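Side-chain contacts in carbon monoxide dehydrogenase (Thermococcus sp. AM4, PDB 6T7J), which catalyses the reversible oxidation of carbon monoxide to carbon dioxide, coupled to ferredoxin-type acceptors, and is seen here in a nickel-free form: residues 128-133 against 147-152; 109-114 against 122-127; 255-260 against 329-334. All blocks are in the same frame, centred on the assembly; numbering follows the deposited sequence.

Interaction 1 of 3, residues 128-133 against 147-152; sequences EKLKSL and HEIARE
Leu130 and Ile149 meet across the two helices without any flat group between them; the planar guanidinium of Arg151 lies on another side of helix 146-162, where one of its faces rests, off centre, over His147 O and Glu148 CA. NH1 of Arg151 makes a salt bridge of 2.9 Å to OE1 of Glu148, an oxygen tilted 26° from the guanidinium plane and met nearly along its C-O axis, while NE makes a weak bond to the same oxygen. The third nitrogen, NH2, gives a weak bond to Ala115 O, so this arginine binds its own helix and reaches toward the end of helix 81-115.

The contact proper is aliphatic. With CG of Leu130 turned away from its backbone nitrogen (chi1 158°), both methyls settle on Ala150: CD1 lies 3.8 Å from CA of Ala150 and 3.9 Å from CG2 of Ile149, and CD2 rests 4.0 Å from CB of Ala150. Ala150 suits this place because its small side chain lets the branched leucine come down close to the backbone. Beyond it, the CD1 methyl of Ile149 meets CG of Lys131 at 4.1 Å, so the lysine contributes its methylene stem and covers the isoleucine at the partly exposed margin. The axes of 128-133 and 147-152 cross at 48° and approach to 9.9 Å.

Leu130 also packs on Phe111 and Leu153, and Ala150 on Phe111 and Ala115, which extends the same apolar layer. No hydrogen bond joins the two segments and no charged end takes part in the contact: what links helix 127-136 to helix 146-162 here is van der Waals contact between methyls and methylenes, with the burial of apolar surface as its likely driving force.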
loop_
_atom_site.group_PDB
_atom_site.type_symbol
_atom_site.label_atom_id
_atom_site.label_comp_id
_atom_site.label_asym_id
_atom_site.label_seq_id
_atom_site.Cartn_x
_atom_site.Cartn_y
_atom_site.Cartn_z
ATOM N N GLU A 128 20.189 25.408 16.022
ATOM C CA GLU A 128 21.343 25.150 15.167
ATOM C C GLU A 128 21.035 24.072 14.137
ATOM O O GLU A 128 21.339 24.227 12.946
ATOM C CB GLU A 128 22.545 24.752 16.024
ATOM C CG GLU A 128 23.513 25.885 16.289
ATOM C CD GLU A 128 23.947 26.573 15.013
ATOM O OE1 GLU A 128 23.216 27.372 14.456
ATOM O OE2 GLU A 128 24.999 26.344 14.499
ATOM N N LYS A 129 20.441 22.964 14.585
ATOM C CA LYS A 129 20.031 21.915 13.660
ATOM C C LYS A 129 19.014 22.438 12.656
ATOM O O LYS A 129 19.089 22.117 11.464
ATOM C CB LYS A 129 19.458 20.729 14.437
ATOM C CG LYS A 129 19.407 19.431 13.653
ATOM C CD LYS A 129 19.983 18.281 14.465
ATOM C CE LYS A 129 19.737 16.947 13.785
ATOM N NZ LYS A 129 20.554 15.855 14.376
ATOM N N LEU A 130 18.059 23.249 13.119
ATOM C CA LEU A 130 17.053 23.816 12.227
ATOM C C LEU A 130 17.700 24.665 11.138
ATOM O O LEU A 130 17.410 24.498 9.947
ATOM C CB LEU A 130 16.047 24.636 13.039
ATOM C CG LEU A 130 15.208 25.714 12.345
ATOM C CD1 LEU A 130 14.337 25.125 11.251
ATOM C CD2 LEU A 130 14.348 26.447 13.364
ATOM N N LYS A 131 18.595 25.574 11.531
ATOM C CA LYS A 131 19.238 26.445 10.553
ATOM C C LYS A 131 20.111 25.651 9.586
ATOM O O LYS A 131 20.097 25.908 8.376
ATOM C CB LYS A 131 20.053 27.522 11.268
ATOM C CG LYS A 131 19.202 28.526 12.032
ATOM C CD LYS A 131 19.955 29.820 12.294
ATOM C CE LYS A 131 20.147 30.053 13.784
ATOM N NZ LYS A 131 20.180 31.502 14.131
ATOM N N SER A 132 20.863 24.668 10.090
ATOM C CA SER A 132 21.739 23.904 9.206
ATOM C C SER A 132 20.940 23.046 8.232
ATOM O O SER A 132 21.284 22.962 7.045
ATOM C CB SER A 132 22.696 23.040 10.026
ATOM O OG SER A 132 23.255 22.010 9.228
ATOM N N LEU A 133 19.868 22.406 8.708
ATOM C CA LEU A 133 19.027 21.612 7.818
ATOM C C LEU A 133 18.339 22.492 6.784
ATOM O O LEU A 133 18.196 22.095 5.621
ATOM C CB LEU A 133 17.996 20.827 8.632
ATOM C CG LEU A 133 16.871 20.141 7.850
ATOM C CD1 LEU A 133 17.433 19.123 6.867
ATOM C CD2 LEU A 133 15.874 19.487 8.796
ATOM N N HIS A 147 11.304 31.130 13.928
ATOM C CA HIS A 147 10.019 30.566 13.533
ATOM C C HIS A 147 9.760 30.719 12.036
ATOM O O HIS A 147 9.117 29.856 11.434
ATOM C CB HIS A 147 8.900 31.209 14.352
ATOM C CG HIS A 147 8.887 30.783 15.788
ATOM N ND1 HIS A 147 7.813 30.143 16.367
ATOM C CD2 HIS A 147 9.825 30.895 16.759
ATOM C CE1 HIS A 147 8.086 29.885 17.634
ATOM N NE2 HIS A 147 9.301 30.330 17.897
ATOM N N GLU A 148 10.266 31.784 11.412
ATOM C CA GLU A 148 10.098 31.931 9.967
ATOM C C GLU A 148 10.938 30.908 9.205
ATOM O O GLU A 148 10.472 30.312 8.217
ATOM C CB GLU A 148 10.455 33.359 9.548
ATOM C CG GLU A 148 10.717 33.542 8.062
ATOM C CD GLU A 148 9.478 33.320 7.214
ATOM O OE1 GLU A 148 8.355 33.359 7.763
ATOM O OE2 GLU A 148 9.627 33.105 5.993
ATOM N N ILE A 149 12.186 30.706 9.642
ATOM C CA ILE A 149 13.008 29.624 9.107
ATOM C C ILE A 149 12.272 28.297 9.243
ATOM O O ILE A 149 12.217 27.492 8.303
ATOM C CB ILE A 149 14.370 29.579 9.824
ATOM C CG1 ILE A 149 15.122 30.899 9.652
ATOM C CG2 ILE A 149 15.208 28.413 9.314
ATOM C CD1 ILE A 149 16.328 31.030 10.559
ATOM N N ALA A 150 11.696 28.057 10.425
ATOM C CA ALA A 150 10.963 26.818 10.659
ATOM C C ALA A 150 9.762 26.696 9.729
ATOM O O ALA A 150 9.438 25.598 9.272
ATOM C CB ALA A 150 10.526 26.734 12.121
ATOM N N ARG A 151 9.096 27.815 9.430
ATOM C CA ARG A 151 7.944 27.782 8.531
ATOM C C ARG A 151 8.356 27.371 7.124
ATOM O O ARG A 151 7.729 26.498 6.508
ATOM C CB ARG A 151 7.256 29.149 8.504
ATOM C CG ARG A 151 6.178 29.336 9.560
ATOM C CD ARG A 151 5.226 30.468 9.190
ATOM N NE ARG A 151 5.890 31.770 9.158
ATOM C CZ ARG A 151 6.101 32.535 10.227
ATOM N NH1 ARG A 151 6.713 33.704 10.096
ATOM N NH2 ARG A 151 5.701 32.131 11.427
ATOM N N GLU A 152 9.405 28.001 6.590
ATOM C CA GLU A 152 9.862 27.644 5.248
ATOM C C GLU A 152 10.333 26.191 5.193
ATOM O O GLU A 152 9.999 25.443 4.254
ATOM C CB GLU A 152 10.975 28.593 4.804
ATOM C CG GLU A 152 10.633 30.064 4.988
ATOM C CD GLU A 152 11.779 30.985 4.617
ATOM O OE1 GLU A 152 12.086 31.901 5.409
ATOM O OE2 GLU A 152 12.372 30.797 3.535
#

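Interaction 2 of 3, residues 109-114 against 122-127; sequences EVFKGV and YKLTDV
Val110 lays its CG1 methyl over one face of the Tyr122 ring, 4.1 Å from the centroid and 14° off the normal, a CH-pi contact displaced toward the CG and CD2 side of the ring. The tyrosine suits this place because its ring offers a broad apolar face to the helix while its OH hydrogen-bonds to Ile272 O; Lys276 adds a cation-pi contact.

One turn further on, Val114 packs against the extended chain at Tyr122 and Leu124. Its CG2 meets CB of Tyr122 at 3.4 Å, and its CG1, placed opposite the backbone nitrogen by chi1 of 173°, lies 3.5 Å from Tyr122 O and 4.1 Å from CG of Leu124. Beta-branching suits the place: both methyls lie against Tyr122, and CG1 also reaches Leu124. Cutting Val114 back to an alanine would probably open a gap beside Tyr122 and Leu124 and leave both less firmly packed against the helix.

Phe111 completes the row: CD2 of Leu124 comes to the edge of its ring, near the ring plane, 3.5 Å from CE1, the two side chains crossing at about a right angle.

The chain thus crosses the last turns of helix 81-115 before entering helix 127-136, whose N-cap is Asp126, with OD1 accepting a hydrogen bond from Lys129 N. Phe111 and Leu124 both continue into a shared core with Leu130 of helix 127-136, Ala150 of helix 146-162 and Ile240 of helix 212-242.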
loop_
_atom_site.group_PDB
_atom_site.type_symbol
_atom_site.label_atom_id
_atom_site.label_comp_id
_atom_site.label_asym_id
_atom_site.label_seq_id
_atom_site.Cartn_x
_atom_site.Cartn_y
_atom_site.Cartn_z
ATOM N N GLU A 109 3.584 17.711 11.234
ATOM C CA GLU A 109 2.416 18.489 11.639
ATOM C C GLU A 109 2.699 19.272 12.917
ATOM O O GLU A 109 2.422 20.476 12.997
ATOM C CB GLU A 109 1.210 17.567 11.824
ATOM C CG GLU A 109 0.630 17.036 10.519
ATOM C CD GLU A 109 -0.269 15.825 10.721
ATOM O OE1 GLU A 109 -0.779 15.636 11.848
ATOM O OE2 GLU A 109 -0.465 15.061 9.749
ATOM N N VAL A 110 3.267 18.604 13.927
ATOM C CA VAL A 110 3.558 19.306 15.180
ATOM C C VAL A 110 4.600 20.405 14.960
ATOM O O VAL A 110 4.479 21.516 15.497
ATOM C CB VAL A 110 4.004 18.310 16.267
ATOM C CG1 VAL A 110 4.425 19.057 17.528
ATOM C CG2 VAL A 110 2.879 17.337 16.577
ATOM N N PHE A 111 5.630 20.118 14.160
ATOM C CA PHE A 111 6.685 21.097 13.913
ATOM C C PHE A 111 6.148 22.320 13.177
ATOM O O PHE A 111 6.535 23.457 13.476
ATOM C CB PHE A 111 7.814 20.433 13.122
ATOM C CG PHE A 111 8.843 21.389 12.594
ATOM C CD1 PHE A 111 9.684 22.073 13.454
ATOM C CD2 PHE A 111 8.983 21.586 11.230
ATOM C CE1 PHE A 111 10.636 22.943 12.965
ATOM C CE2 PHE A 111 9.935 22.455 10.736
ATOM C CZ PHE A 111 10.761 23.136 11.604
ATOM N N LYS A 112 5.247 22.107 12.217
ATOM C CA LYS A 112 4.636 23.223 11.505
ATOM C C LYS A 112 3.726 24.028 12.422
ATOM O O LYS A 112 3.687 25.260 12.338
ATOM C CB LYS A 112 3.860 22.706 10.294
ATOM C CG LYS A 112 3.335 23.796 9.377
ATOM C CD LYS A 112 2.097 23.330 8.628
ATOM C CE LYS A 112 1.599 24.392 7.660
ATOM N NZ LYS A 112 0.225 24.090 7.165
ATOM N N GLY A 113 2.985 23.350 13.302
ATOM C CA GLY A 113 2.184 24.069 14.276
ATOM C C GLY A 113 3.021 24.925 15.205
ATOM O O GLY A 113 2.588 26.003 15.622
ATOM N N VAL A 114 4.225 24.461 15.543
ATOM C CA VAL A 114 5.114 25.277 16.369
ATOM C C VAL A 114 5.711 26.425 15.558
ATOM O O VAL A 114 5.932 27.521 16.089
ATOM C CB VAL A 114 6.205 24.395 17.003
ATOM C CG1 VAL A 114 7.242 25.243 17.726
ATOM C CG2 VAL A 114 5.570 23.418 17.958
ATOM N N TYR A 122 5.212 22.993 22.684
ATOM C CA TYR A 122 6.393 22.464 22.021
ATOM C C TYR A 122 7.277 23.614 21.561
ATOM O O TYR A 122 6.782 24.647 21.095
ATOM C CB TYR A 122 6.009 21.575 20.834
ATOM C CG TYR A 122 5.241 20.337 21.232
ATOM C CD1 TYR A 122 5.904 19.155 21.532
ATOM C CD2 TYR A 122 3.855 20.351 21.314
ATOM C CE1 TYR A 122 5.210 18.020 21.902
ATOM C CE2 TYR A 122 3.150 19.220 21.683
ATOM C CZ TYR A 122 3.834 18.057 21.975
ATOM O OH TYR A 122 3.142 16.925 22.343
ATOM N N LYS A 123 8.585 23.426 21.698
ATOM C CA LYS A 123 9.584 24.453 21.450
ATOM C C LYS A 123 10.380 24.131 20.193
ATOM O O LYS A 123 10.318 23.028 19.645
ATOM C CB LYS A 123 10.542 24.577 22.645
ATOM C CG LYS A 123 9.975 25.295 23.858
ATOM C CD LYS A 123 9.571 24.316 24.953
ATOM C CE LYS A 123 8.255 24.725 25.599
ATOM N NZ LYS A 123 7.761 23.690 26.551
ATOM N N LEU A 124 11.131 25.127 19.736
ATOM C CA LEU A 124 12.256 24.917 18.832
ATOM C C LEU A 124 13.500 24.946 19.713
ATOM O O LEU A 124 14.011 26.017 20.046
ATOM C CB LEU A 124 12.303 25.982 17.743
ATOM C CG LEU A 124 11.157 25.999 16.729
ATOM C CD1 LEU A 124 11.297 27.189 15.792
ATOM C CD2 LEU A 124 11.114 24.697 15.947
ATOM N N THR A 125 13.969 23.765 20.118
ATOM C CA THR A 125 15.055 23.686 21.088
ATOM C C THR A 125 16.432 23.621 20.442
ATOM O O THR A 125 17.402 24.119 21.026
ATOM C CB THR A 125 14.867 22.473 22.002
ATOM O OG1 THR A 125 15.073 21.271 21.251
ATOM C CG2 THR A 125 13.468 22.464 22.592
ATOM N N ASP A 126 16.547 23.021 19.262
ATOM C CA ASP A 126 17.812 22.944 18.538
ATOM C C ASP A 126 17.705 23.864 17.324
ATOM O O ASP A 126 17.411 23.431 16.207
ATOM C CB ASP A 126 18.137 21.501 18.136
ATOM C CG ASP A 126 19.618 21.289 17.872
ATOM O OD1 ASP A 126 20.269 22.212 17.329
ATOM O OD2 ASP A 126 20.131 20.200 18.211
ATOM N N VAL A 127 17.948 25.155 17.558
ATOM C CA VAL A 127 17.898 26.130 16.474
ATOM C C VAL A 127 19.070 25.935 15.521
ATOM O O VAL A 127 18.969 26.243 14.326
ATOM C CB VAL A 127 17.860 27.555 17.057
ATOM C CG1 VAL A 127 17.675 28.583 15.956
ATOM C CG2 VAL A 127 16.747 27.669 18.089
#

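Interaction 3 of 3, residues 255-260 against 329-334; sequences GVLKED and IITGAV
Leu257 makes the apolar contact, reaching from its loop toward the turn after helix 325-330, with CD2 a loose 4.4 Å from CG2 of Val334.

Two methyl-to-oxygen van der Waals contacts flank it. CD1 of Leu257 lies 4.1 Å from OG1 of Thr331, the two side chains crossing at about a right angle. The CB methyl of Ala333 lies 4.4 Å from the carbonyl O of Lys258, where a small residue fits close to the backbone.

Hydrogen bonds shape the turn but do not cross directly between the segments. Chi1 of 67° sets Thr331 OG1 between its backbone N and carbonyl carbon; there it donates to Ala328 O and receives a weak bond from Ala333 N, so the hydroxyl ties the turn back to the end of helix 325-330. Gly332 takes the positive phi (83°) that would jam a side chain against the preceding carbonyl. An indirect link does exist, for Asn263 ND2 bonds to both Lys258 O and Ala333 O.

The two segments lead into strands 261-268 and 336-339, neighbours in a parallel, Rossmann-like sheet. Their contact lies at the N-terminal end of these strands, away from His269 of the cluster pocket, which follows strand 261-268; Leu257 also packs on Val301 of strand 297-303.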
loop_
_atom_site.group_PDB
_atom_site.type_symbol
_atom_site.label_atom_id
_atom_site.label_comp_id
_atom_site.label_asym_id
_atom_site.label_seq_id
_atom_site.Cartn_x
_atom_site.Cartn_y
_atom_site.Cartn_z
ATOM N N GLY A 255 13.937 -4.796 35.551
ATOM C CA GLY A 255 14.198 -4.402 36.925
ATOM C C GLY A 255 13.962 -2.934 37.210
ATOM O O GLY A 255 14.060 -2.521 38.371
ATOM N N VAL A 256 13.655 -2.139 36.181
ATOM C CA VAL A 256 13.390 -0.715 36.369
ATOM C C VAL A 256 11.975 -0.440 36.847
ATOM O O VAL A 256 11.666 0.701 37.211
ATOM C CB VAL A 256 13.662 0.051 35.061
ATOM C CG1 VAL A 256 15.108 -0.133 34.643
ATOM C CG2 VAL A 256 12.726 -0.423 33.961
ATOM N N LEU A 257 11.103 -1.446 36.854
ATOM C CA LEU A 257 9.770 -1.285 37.412
ATOM C C LEU A 257 9.826 -1.427 38.928
ATOM O O LEU A 257 10.478 -2.332 39.458
ATOM C CB LEU A 257 8.809 -2.313 36.815
ATOM C CG LEU A 257 8.574 -2.203 35.307
ATOM C CD1 LEU A 257 8.216 -3.559 34.721
ATOM C CD2 LEU A 257 7.489 -1.182 34.996
ATOM N N LYS A 258 9.137 -0.525 39.620
ATOM C CA LYS A 258 9.257 -0.374 41.063
ATOM C C LYS A 258 8.062 -0.992 41.782
ATOM O O LYS A 258 6.961 -1.091 41.234
ATOM C CB LYS A 258 9.376 1.106 41.432
ATOM C CG LYS A 258 10.804 1.619 41.592
ATOM C CD LYS A 258 11.673 1.303 40.390
ATOM C CE LYS A 258 13.135 1.618 40.671
ATOM N NZ LYS A 258 13.323 3.025 41.128
ATOM N N GLU A 259 8.292 -1.399 43.034
ATOM C CA GLU A 259 7.224 -1.985 43.837
ATOM C C GLU A 259 6.385 -0.923 44.531
ATOM O O GLU A 259 5.159 -1.056 44.613
ATOM C CB GLU A 259 7.804 -2.934 44.878
ATOM C CG GLU A 259 7.945 -4.330 44.381
ATOM C CD GLU A 259 9.371 -4.687 44.102
ATOM O OE1 GLU A 259 10.218 -3.783 43.912
ATOM O OE2 GLU A 259 9.621 -5.893 44.081
ATOM N N ASP A 260 7.021 0.122 45.051
ATOM C CA ASP A 260 6.329 1.152 45.812
ATOM C C ASP A 260 6.054 2.405 44.995
ATOM O O ASP A 260 5.663 3.429 45.564
ATOM C CB ASP A 260 7.130 1.513 47.062
ATOM C CG ASP A 260 7.579 0.294 47.840
ATOM O OD1 ASP A 260 6.837 -0.711 47.866
ATOM O OD2 ASP A 260 8.674 0.348 48.432
ATOM N N ILE A 329 3.441 -6.651 31.346
ATOM C CA ILE A 329 2.154 -6.686 32.032
ATOM C C ILE A 329 2.091 -7.874 32.981
ATOM O O ILE A 329 1.378 -7.836 33.992
ATOM C CB ILE A 329 1.007 -6.716 31.004
ATOM C CG1 ILE A 329 1.212 -5.628 29.947
ATOM C CG2 ILE A 329 -0.342 -6.551 31.689
ATOM C CD1 ILE A 329 0.221 -5.693 28.804
ATOM N N ILE A 330 2.838 -8.942 32.687
ATOM C CA ILE A 330 2.796 -10.142 33.519
ATOM C C ILE A 330 3.614 -9.991 34.793
ATOM O O ILE A 330 3.506 -10.832 35.694
ATOM C CB ILE A 330 3.226 -11.335 32.644
ATOM C CG1 ILE A 330 2.393 -11.335 31.360
ATOM C CG2 ILE A 330 3.040 -12.661 33.367
ATOM C CD1 ILE A 330 2.615 -12.522 30.471
ATOM N N THR A 331 4.411 -8.922 34.909
ATOM C CA THR A 331 5.012 -8.600 36.200
ATOM C C THR A 331 3.946 -8.286 37.240
ATOM O O THR A 331 4.174 -8.474 38.440
ATOM C CB THR A 331 5.971 -7.415 36.069
ATOM O OG1 THR A 331 5.232 -6.230 35.746
ATOM C CG2 THR A 331 7.014 -7.678 34.992
ATOM N N GLY A 332 2.780 -7.815 36.802
ATOM C CA GLY A 332 1.702 -7.468 37.703
ATOM C C GLY A 332 1.795 -6.090 38.313
ATOM O O GLY A 332 0.968 -5.752 39.167
ATOM N N ALA A 333 2.766 -5.276 37.897
ATOM C CA ALA A 333 3.008 -3.978 38.512
ATOM C C ALA A 333 2.804 -2.813 37.552
ATOM O O ALA A 333 3.154 -1.679 37.895
ATOM C CB ALA A 333 4.425 -3.924 39.094
ATOM N N VAL A 334 2.251 -3.052 36.368
ATOM C CA VAL A 334 2.037 -1.991 35.389
ATOM C C VAL A 334 0.643 -1.414 35.603
ATOM O O VAL A 334 -0.364 -2.073 35.333
ATOM C CB VAL A 334 2.215 -2.498 33.954
ATOM C CG1 VAL A 334 1.822 -1.416 32.962
ATOM C CG2 VAL A 334 3.653 -2.925 33.725
#

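Interactions 1 and 2 are parts of one helical core: their centres lie 10 Å apart, and they touch where CD1 of Leu124 sits 3.8 Å from CB of Ala150. Interaction 2 folds the chain from helix 81-115 into helix 127-136, which interaction 1 then packs on helix 146-162. Interaction 3 stands apart, its centre about 34 Å from that of interaction 2, and belongs to a parallel sheet. All three are mainly buried and none has a direct hydrogen bond across it, yet they differ: helix on helix relies on aliphatic groups, 109-114 against 122-127 adds aromatic rings, and 255-260 against 329-334 is the sparsest, supplemented by a bridging asparagine.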